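Local atomic coordinates of carboxylase (Deinococcus radiodurans, PDB entry 5H80), a protein that probably uses ATP and bicarbonate to carboxylate biotin, as the biotin carboxylase part of a single-chain bacterial carboxylase. Residues A[157-169]-A[227-238]. Residues are numbered along the deposited sequence; the frame is centred on the assembly and turned at random.
Sequences VPVIPGTDGATTL and YAERLIERARHI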
ATOM      1  N   VAL A 157     -15.746  20.634  27.174  1.00 32.18           N
ATOM      2  CA  VAL A 157     -15.104  19.380  26.877  1.00 34.06           C
ATOM      3  C   VAL A 157     -14.650  18.787  28.215  1.00 31.02           C
ATOM      4  O   VAL A 157     -13.841  19.429  28.964  1.00 32.27           O
ATOM      5  CB  VAL A 157     -13.891  19.519  25.889  1.00 31.62           C
ATOM      6  CG1 VAL A 157     -13.198  18.192  25.749  1.00 35.14           C
ATOM      7  CG2 VAL A 157     -14.296  20.089  24.531  1.00 33.77           C
ATOM      8  N   PRO A 158     -15.115  17.546  28.563  1.00 29.97           N
ATOM      9  CA  PRO A 158     -14.746  16.959  29.837  1.00 31.79           C
ATOM     10  C   PRO A 158     -13.316  16.636  29.956  1.00 31.64           C
ATOM     11  O   PRO A 158     -12.695  16.244  28.936  1.00 32.32           O
ATOM     12  CB  PRO A 158     -15.554  15.672  29.940  1.00 32.13           C
ATOM     13  CG  PRO A 158     -16.509  15.712  28.853  1.00 37.30           C
ATOM     14  CD  PRO A 158     -15.950  16.591  27.798  1.00 36.30           C
ATOM     15  N   VAL A 159     -12.794  16.932  31.155  1.00 31.09           N
ATOM     16  CA  VAL A 159     -11.473  16.526  31.587  1.00 33.29           C
ATOM     17  C   VAL A 159     -11.486  15.679  32.874  1.00 30.48           C
ATOM     18  O   VAL A 159     -12.436  15.741  33.668  1.00 30.30           O
ATOM     19  CB  VAL A 159     -10.521  17.754  31.750  1.00 31.71           C
ATOM     20  CG1 VAL A 159     -10.499  18.654  30.523  1.00 33.05           C
ATOM     21  CG2 VAL A 159     -10.976  18.606  32.936  1.00 37.94           C
ATOM     22  N   ILE A 160     -10.413  14.974  33.085  1.00 29.83           N
ATOM     23  CA  ILE A 160     -10.258  14.066  34.164  1.00 34.51           C
ATOM     24  C   ILE A 160     -10.290  14.866  35.477  1.00 45.75           C
ATOM     25  O   ILE A 160      -9.696  15.955  35.541  1.00 50.35           O
ATOM     26  CB  ILE A 160      -8.996  13.234  34.104  1.00 35.71           C
ATOM     27  CG1 ILE A 160      -9.050  12.276  32.891  1.00 32.14           C
ATOM     28  CG2 ILE A 160      -8.888  12.374  35.356  1.00 33.83           C
ATOM     29  CD1 ILE A 160      -7.852  11.372  32.732  1.00 34.55           C
ATOM     30  N   PRO A 161     -10.956  14.328  36.519  1.00 45.61           N
ATOM     31  CA  PRO A 161     -10.884  15.056  37.783  1.00 44.05           C
ATOM     32  C   PRO A 161      -9.482  15.037  38.360  1.00 42.79           C
ATOM     33  O   PRO A 161      -8.711  14.047  38.247  1.00 45.72           O
ATOM     34  CB  PRO A 161     -11.948  14.339  38.654  1.00 43.88           C
ATOM     35  CG  PRO A 161     -12.935  13.924  37.629  1.00 44.24           C
ATOM     36  CD  PRO A 161     -12.040  13.316  36.589  1.00 41.22           C
ATOM     37  N   GLY A 162      -9.064  16.183  38.868  1.00 49.16           N
ATOM     38  CA  GLY A 162      -7.659  16.312  39.224  1.00 45.56           C
ATOM     39  C   GLY A 162      -7.393  17.598  40.000  1.00 48.82           C
ATOM     40  O   GLY A 162      -8.307  18.385  40.181  1.00 38.46           O
ATOM     41  N   THR A 163      -6.156  17.730  40.484  1.00 54.93           N
ATOM     42  CA  THR A 163      -5.616  18.992  41.009  1.00 65.53           C
ATOM     43  C   THR A 163      -4.992  19.742  39.841  1.00 64.40           C
ATOM     44  O   THR A 163      -4.023  19.235  39.239  1.00 66.10           O
ATOM     45  CB  THR A 163      -4.508  18.746  42.055  1.00 60.98           C
ATOM     46  OG1 THR A 163      -5.010  17.891  43.072  1.00 67.59           O
ATOM     47  CG2 THR A 163      -4.050  20.064  42.702  1.00 69.42           C
ATOM     48  N   ASP A 164      -5.508  20.941  39.550  1.00 70.96           N
ATOM     49  CA  ASP A 164      -5.098  21.717  38.340  1.00 79.77           C
ATOM     50  C   ASP A 164      -3.633  22.168  38.290  1.00 83.24           C
ATOM     51  O   ASP A 164      -2.992  22.159  37.216  1.00 85.60           O
ATOM     52  CB  ASP A 164      -5.964  22.972  38.143  1.00 77.48           C
ATOM     53  CG  ASP A 164      -5.513  23.821  36.923  1.00 77.96           C
ATOM     54  OD1 ASP A 164      -4.904  23.264  35.977  1.00 61.95           O
ATOM     55  OD2 ASP A 164      -5.748  25.048  36.932  1.00 78.17           O
ATOM     56  N   GLY A 165      -3.132  22.621  39.429  1.00 72.34           N
ATOM     57  CA  GLY A 165      -1.760  23.027  39.502  1.00 75.01           C
ATOM     58  C   GLY A 165      -1.093  22.582  40.767  1.00 67.36           C
ATOM     59  O   GLY A 165      -1.746  22.113  41.697  1.00 69.19           O
ATOM     60  N   ALA A 166       0.224  22.774  40.772  1.00 67.32           N
ATOM     61  CA  ALA A 166       1.068  22.677  41.945  1.00 69.55           C
ATOM     62  C   ALA A 166       0.685  21.376  42.588  1.00 79.28           C
ATOM     63  O   ALA A 166       0.724  20.333  41.890  1.00 86.09           O
ATOM     64  CB  ALA A 166       0.852  23.888  42.850  1.00 64.87           C
ATOM     65  N   THR A 167       0.281  21.427  43.864  1.00 78.37           N
ATOM     66  CA  THR A 167      -0.459  20.355  44.512  1.00 83.65           C
ATOM     67  C   THR A 167      -0.428  20.646  46.037  1.00 75.91           C
ATOM     68  O   THR A 167       0.599  20.534  46.681  1.00 76.41           O
ATOM     69  CB  THR A 167       0.057  18.931  44.085  1.00 85.18           C
ATOM     70  OG1 THR A 167      -0.657  17.917  44.796  1.00 83.89           O
ATOM     71  CG2 THR A 167       1.625  18.784  44.248  1.00 88.17           C
ATOM     72  N   THR A 168      -1.558  21.088  46.582  1.00 72.60           N
ATOM     73  CA  THR A 168      -1.673  21.471  48.005  1.00 68.82           C
ATOM     74  C   THR A 168      -1.104  20.351  48.974  1.00 75.30           C
ATOM     75  O   THR A 168      -0.572  20.648  50.038  1.00 71.56           O
ATOM     76  CB  THR A 168      -3.147  21.869  48.333  1.00 71.07           C
ATOM     77  OG1 THR A 168      -4.014  20.807  47.949  1.00 68.47           O
ATOM     78  CG2 THR A 168      -3.623  23.116  47.548  1.00 60.94           C
ATOM     79  N   LEU A 169      -1.257  19.077  48.582  1.00 80.71           N
ATOM     80  CA  LEU A 169      -0.361  17.923  48.936  1.00 83.75           C
ATOM     81  C   LEU A 169      -0.462  17.178  50.240  1.00 80.17           C
ATOM     82  O   LEU A 169      -0.227  15.977  50.278  1.00 81.25           O
ATOM     83  CB  LEU A 169       1.130  18.221  48.746  1.00 90.65           C
ATOM     84  CG  LEU A 169       1.648  17.749  47.390  1.00 94.95           C
ATOM     85  CD1 LEU A 169       3.129  18.114  47.220  1.00 99.91           C
ATOM     86  CD2 LEU A 169       1.325  16.289  47.027  1.00 88.55           C
ATOM     87  N   TYR A 227       0.171  13.951  40.296  1.00 42.85           N
ATOM     88  CA  TYR A 227      -0.199  15.211  41.005  1.00 58.89           C
ATOM     89  C   TYR A 227      -1.687  15.250  41.351  1.00 57.25           C
ATOM     90  O   TYR A 227      -2.354  16.311  41.264  1.00 67.26           O
ATOM     91  CB  TYR A 227       0.207  16.474  40.214  1.00 64.31           C
ATOM     92  CG  TYR A 227      -0.300  16.449  38.786  1.00 71.30           C
ATOM     93  CD1 TYR A 227      -1.519  17.059  38.422  1.00 77.19           C
ATOM     94  CD2 TYR A 227       0.419  15.781  37.799  1.00 75.23           C
ATOM     95  CE1 TYR A 227      -1.986  16.997  37.115  1.00 78.19           C
ATOM     96  CE2 TYR A 227      -0.042  15.717  36.497  1.00 76.38           C
ATOM     97  CZ  TYR A 227      -1.232  16.327  36.162  1.00 77.11           C
ATOM     98  OH  TYR A 227      -1.637  16.257  34.865  1.00 76.02           O
ATOM     99  N   ALA A 228      -2.182  14.098  41.831  1.00 62.72           N
ATOM    100  CA  ALA A 228      -3.618  13.877  42.081  1.00 59.13           C
ATOM    101  C   ALA A 228      -4.444  13.991  40.797  1.00 52.99           C
ATOM    102  O   ALA A 228      -4.981  15.066  40.446  1.00 47.50           O
ATOM    103  CB  ALA A 228      -4.171  14.790  43.173  1.00 54.09           C
ATOM    104  N   GLU A 229      -4.508  12.859  40.104  1.00 48.87           N
ATOM    105  CA  GLU A 229      -5.544  12.645  39.119  1.00 45.12           C
ATOM    106  C   GLU A 229      -6.342  11.415  39.434  1.00 32.75           C
ATOM    107  O   GLU A 229      -5.741  10.401  39.761  1.00 38.54           O
ATOM    108  CB  GLU A 229      -4.895  12.473  37.745  1.00 45.31           C
ATOM    109  CG  GLU A 229      -5.708  13.209  36.721  1.00 44.10           C
ATOM    110  CD  GLU A 229      -4.993  13.300  35.387  1.00 41.48           C
ATOM    111  OE1 GLU A 229      -5.027  14.447  34.916  1.00 41.78           O
ATOM    112  OE2 GLU A 229      -4.427  12.227  34.889  1.00 41.15           O
ATOM    113  N   ARG A 230      -7.657  11.457  39.233  1.00 34.85           N
ATOM    114  CA  ARG A 230      -8.470  10.184  39.257  1.00 32.93           C
ATOM    115  C   ARG A 230      -7.869   9.158  38.278  1.00 34.43           C
ATOM    116  O   ARG A 230      -7.616   9.528  37.105  1.00 40.72           O
ATOM    117  CB  ARG A 230      -9.962  10.482  38.959  1.00 30.31           C
ATOM    118  CG  ARG A 230     -10.853   9.261  38.823  1.00 33.98           C
ATOM    119  CD  ARG A 230     -12.279   9.649  38.552  1.00 37.65           C
ATOM    120  NE  ARG A 230     -13.116   8.447  38.535  1.00 36.68           N
ATOM    121  CZ  ARG A 230     -13.774   7.950  39.574  1.00 38.35           C
ATOM    122  NH1 ARG A 230     -13.886   8.633  40.723  1.00 32.45           N
ATOM    123  NH2 ARG A 230     -14.509   6.869  39.363  1.00 32.22           N
ATOM    124  N   LEU A 231      -7.603   7.920  38.729  1.00 35.93           N
ATOM    125  CA  LEU A 231      -7.115   6.851  37.821  1.00 33.30           C
ATOM    126  C   LEU A 231      -8.362   6.461  36.995  1.00 40.18           C
ATOM    127  O   LEU A 231      -9.412   6.052  37.570  1.00 41.60           O
ATOM    128  CB  LEU A 231      -6.534   5.677  38.598  1.00 41.33           C
ATOM    129  CG  LEU A 231      -5.867   4.575  37.771  1.00 41.93           C
ATOM    130  CD1 LEU A 231      -4.670   5.137  37.044  1.00 44.29           C
ATOM    131  CD2 LEU A 231      -5.489   3.380  38.615  1.00 45.28           C
ATOM    132  N   ILE A 232      -8.293   6.647  35.667  1.00 39.16           N
ATOM    133  CA  ILE A 232      -9.418   6.248  34.790  1.00 40.29           C
ATOM    134  C   ILE A 232      -9.133   4.834  34.329  1.00 36.17           C
ATOM    135  O   ILE A 232      -8.120   4.502  33.631  1.00 32.90           O
ATOM    136  CB  ILE A 232      -9.682   7.190  33.614  1.00 44.98           C
ATOM    137  CG1 ILE A 232     -10.088   8.554  34.165  1.00 42.93           C
ATOM    138  CG2 ILE A 232     -10.680   6.582  32.606  1.00 47.53           C
ATOM    139  CD1 ILE A 232     -11.522   8.937  34.041  1.00 39.59           C
ATOM    140  N   GLU A 233     -10.103   4.009  34.719  1.00 35.28           N
ATOM    141  CA  GLU A 233      -9.985   2.583  34.632  1.00 37.67           C
ATOM    142  C   GLU A 233     -11.028   2.090  33.554  1.00 30.33           C
ATOM    143  O   GLU A 233     -12.060   2.747  33.272  1.00 35.30           O
ATOM    144  CB  GLU A 233     -10.312   1.985  36.004  1.00 34.85           C
ATOM    145  CG  GLU A 233      -9.343   2.408  37.102  1.00 37.55           C
ATOM    146  CD  GLU A 233      -9.474   1.522  38.335  1.00 38.86           C
ATOM    147  OE1 GLU A 233     -10.465   1.766  39.049  1.00 43.95           O
ATOM    148  OE2 GLU A 233      -8.592   0.649  38.552  1.00 40.79           O
ATOM    149  N   ARG A 234     -10.719   0.927  33.020  1.00 35.82           N
ATOM    150  CA  ARG A 234     -11.532   0.358  32.029  1.00 29.12           C
ATOM    151  C   ARG A 234     -11.874   1.235  30.856  1.00 28.57           C
ATOM    152  O   ARG A 234     -12.974   1.173  30.296  1.00 30.65           O
ATOM    153  CB  ARG A 234     -12.835  -0.099  32.671  1.00 29.41           C
ATOM    154  CG  ARG A 234     -12.637  -1.360  33.412  1.00 35.80           C
ATOM    155  CD  ARG A 234     -13.780  -1.670  34.324  1.00 40.66           C
ATOM    156  NE  ARG A 234     -14.203  -0.570  35.182  1.00 43.03           N
ATOM    157  CZ  ARG A 234     -13.606  -0.161  36.309  1.00 49.89           C
ATOM    158  NH1 ARG A 234     -12.478  -0.719  36.744  1.00 51.32           N
ATOM    159  NH2 ARG A 234     -14.153   0.859  36.995  1.00 46.79           N
ATOM    160  N   ALA A 235     -10.948   2.072  30.471  1.00 26.79           N
ATOM    161  CA  ALA A 235     -11.095   2.897  29.287  1.00 27.09           C
ATOM    162  C   ALA A 235     -10.187   2.554  28.088  1.00 22.84           C
ATOM    163  O   ALA A 235      -9.076   2.005  28.192  1.00 27.64           O
ATOM    164  CB  ALA A 235     -10.928   4.331  29.634  1.00 33.32           C
ATOM    165  N   ARG A 236     -10.712   2.898  26.934  1.00 24.60           N
ATOM    166  CA  ARG A 236      -9.995   2.971  25.689  1.00 22.08           C
ATOM    167  C   ARG A 236      -9.378   4.364  25.361  1.00 20.98           C
ATOM    168  O   ARG A 236      -9.913   5.406  25.717  1.00 23.98           O
ATOM    169  CB  ARG A 236     -10.927   2.490  24.544  1.00 23.85           C
ATOM    170  CG  ARG A 236     -11.275   1.004  24.701  1.00 24.42           C
ATOM    171  CD  ARG A 236     -12.459   0.608  23.760  1.00 26.22           C
ATOM    172  NE  ARG A 236     -12.176   0.938  22.328  1.00 26.15           N
ATOM    173  CZ  ARG A 236     -12.976   0.614  21.311  1.00 26.67           C
ATOM    174  NH1 ARG A 236     -14.179  -0.002  21.522  1.00 25.48           N
ATOM    175  NH2 ARG A 236     -12.681   0.991  20.092  1.00 24.49           N
ATOM    176  N   HIS A 237      -8.250   4.325  24.637  1.00 22.61           N
ATOM    177  CA  HIS A 237      -7.532   5.483  24.206  1.00 21.85           C
ATOM    178  C   HIS A 237      -8.003   5.695  22.811  1.00 23.40           C
ATOM    179  O   HIS A 237      -7.689   4.897  21.974  1.00 20.46           O
ATOM    180  CB  HIS A 237      -6.050   5.288  24.229  1.00 24.86           C
ATOM    181  CG  HIS A 237      -5.274   6.441  23.649  1.00 29.36           C
ATOM    182  ND1 HIS A 237      -4.441   7.225  24.415  1.00 34.85           N
ATOM    183  CD2 HIS A 237      -5.189   6.950  22.385  1.00 29.96           C
ATOM    184  CE1 HIS A 237      -3.928   8.192  23.675  1.00 28.90           C
ATOM    185  NE2 HIS A 237      -4.261   7.972  22.418  1.00 31.08           N
ATOM    186  N   ILE A 238      -8.775   6.732  22.626  1.00 20.79           N
ATOM    187  CA  ILE A 238      -9.304   7.118  21.281  1.00 23.78           C
ATOM    188  C   ILE A 238      -8.965   8.579  20.948  1.00 27.33           C
ATOM    189  O   ILE A 238      -9.187   9.463  21.743  1.00 24.14           O
ATOM    190  CB  ILE A 238     -10.803   6.854  21.204  1.00 21.35           C
ATOM    191  CG1 ILE A 238     -11.211   5.405  21.532  1.00 22.48           C
ATOM    192  CG2 ILE A 238     -11.233   7.101  19.773  1.00 20.14           C
ATOM    193  CD1 ILE A 238     -12.727   5.081  21.381  1.00 23.09           C
TER
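Gly-162 and Glu-229 pair as a single antiparallel bridge at a non-hydrogen-bonded position, with their CA atoms 4.2 Å apart. Two backbone bonds close the ring around the pair. Arg-230 N gives its hydrogen to Pro-161 O at 3.0 Å. Thr-163 N bonds to Ala-228 O at 2.9 Å.

Side chains pack at both ends of this bridge. With CG1 of Ile-160 beside the backbone N (chi1 -66°), CG2 is left anti to it and meets Glu-229 CG at 3.6 Å, the two side chains crossing nearly at right angles. Ile-160 CD1 reaches Ile-232 CG1 at 3.9 Å. Pro-161 lies alongside the extended Arg-230 chain. Beyond the bridge, Thr-163 OG1 sits 3.2 Å from the methyl CB of Ala-228, and Thr-163 O lies in the plane of the Tyr-227 ring, at its edge, 3.4 Å from Tyr-227 CD1.

Lys-145, in the helix preceding the loop, holds Glu-229 and Tyr-227 together: its NZ forms a salt bridge with Glu-229 OE1 and a hydrogen bond with Tyr-227 OH. On the isoleucine side, Leu-305 and Tyr-313 of strands 299-306 and 312-318 touch both Ile-160 and Ile-232.

Glu-229 also bonds through its backbone to Met-185, against which Ala-228 and Glu-229 form a G1 beta bulge. The loop thus adds a bridge to the outer strand of the small antiparallel sheet 199-200/184-185/229-230. It pairs the chain running into that sheet with the chain running out of it toward strand 236-245, consistent with the hinge side of the lid (B) subdomain of an ATP-grasp fold, as in biotin carboxylases.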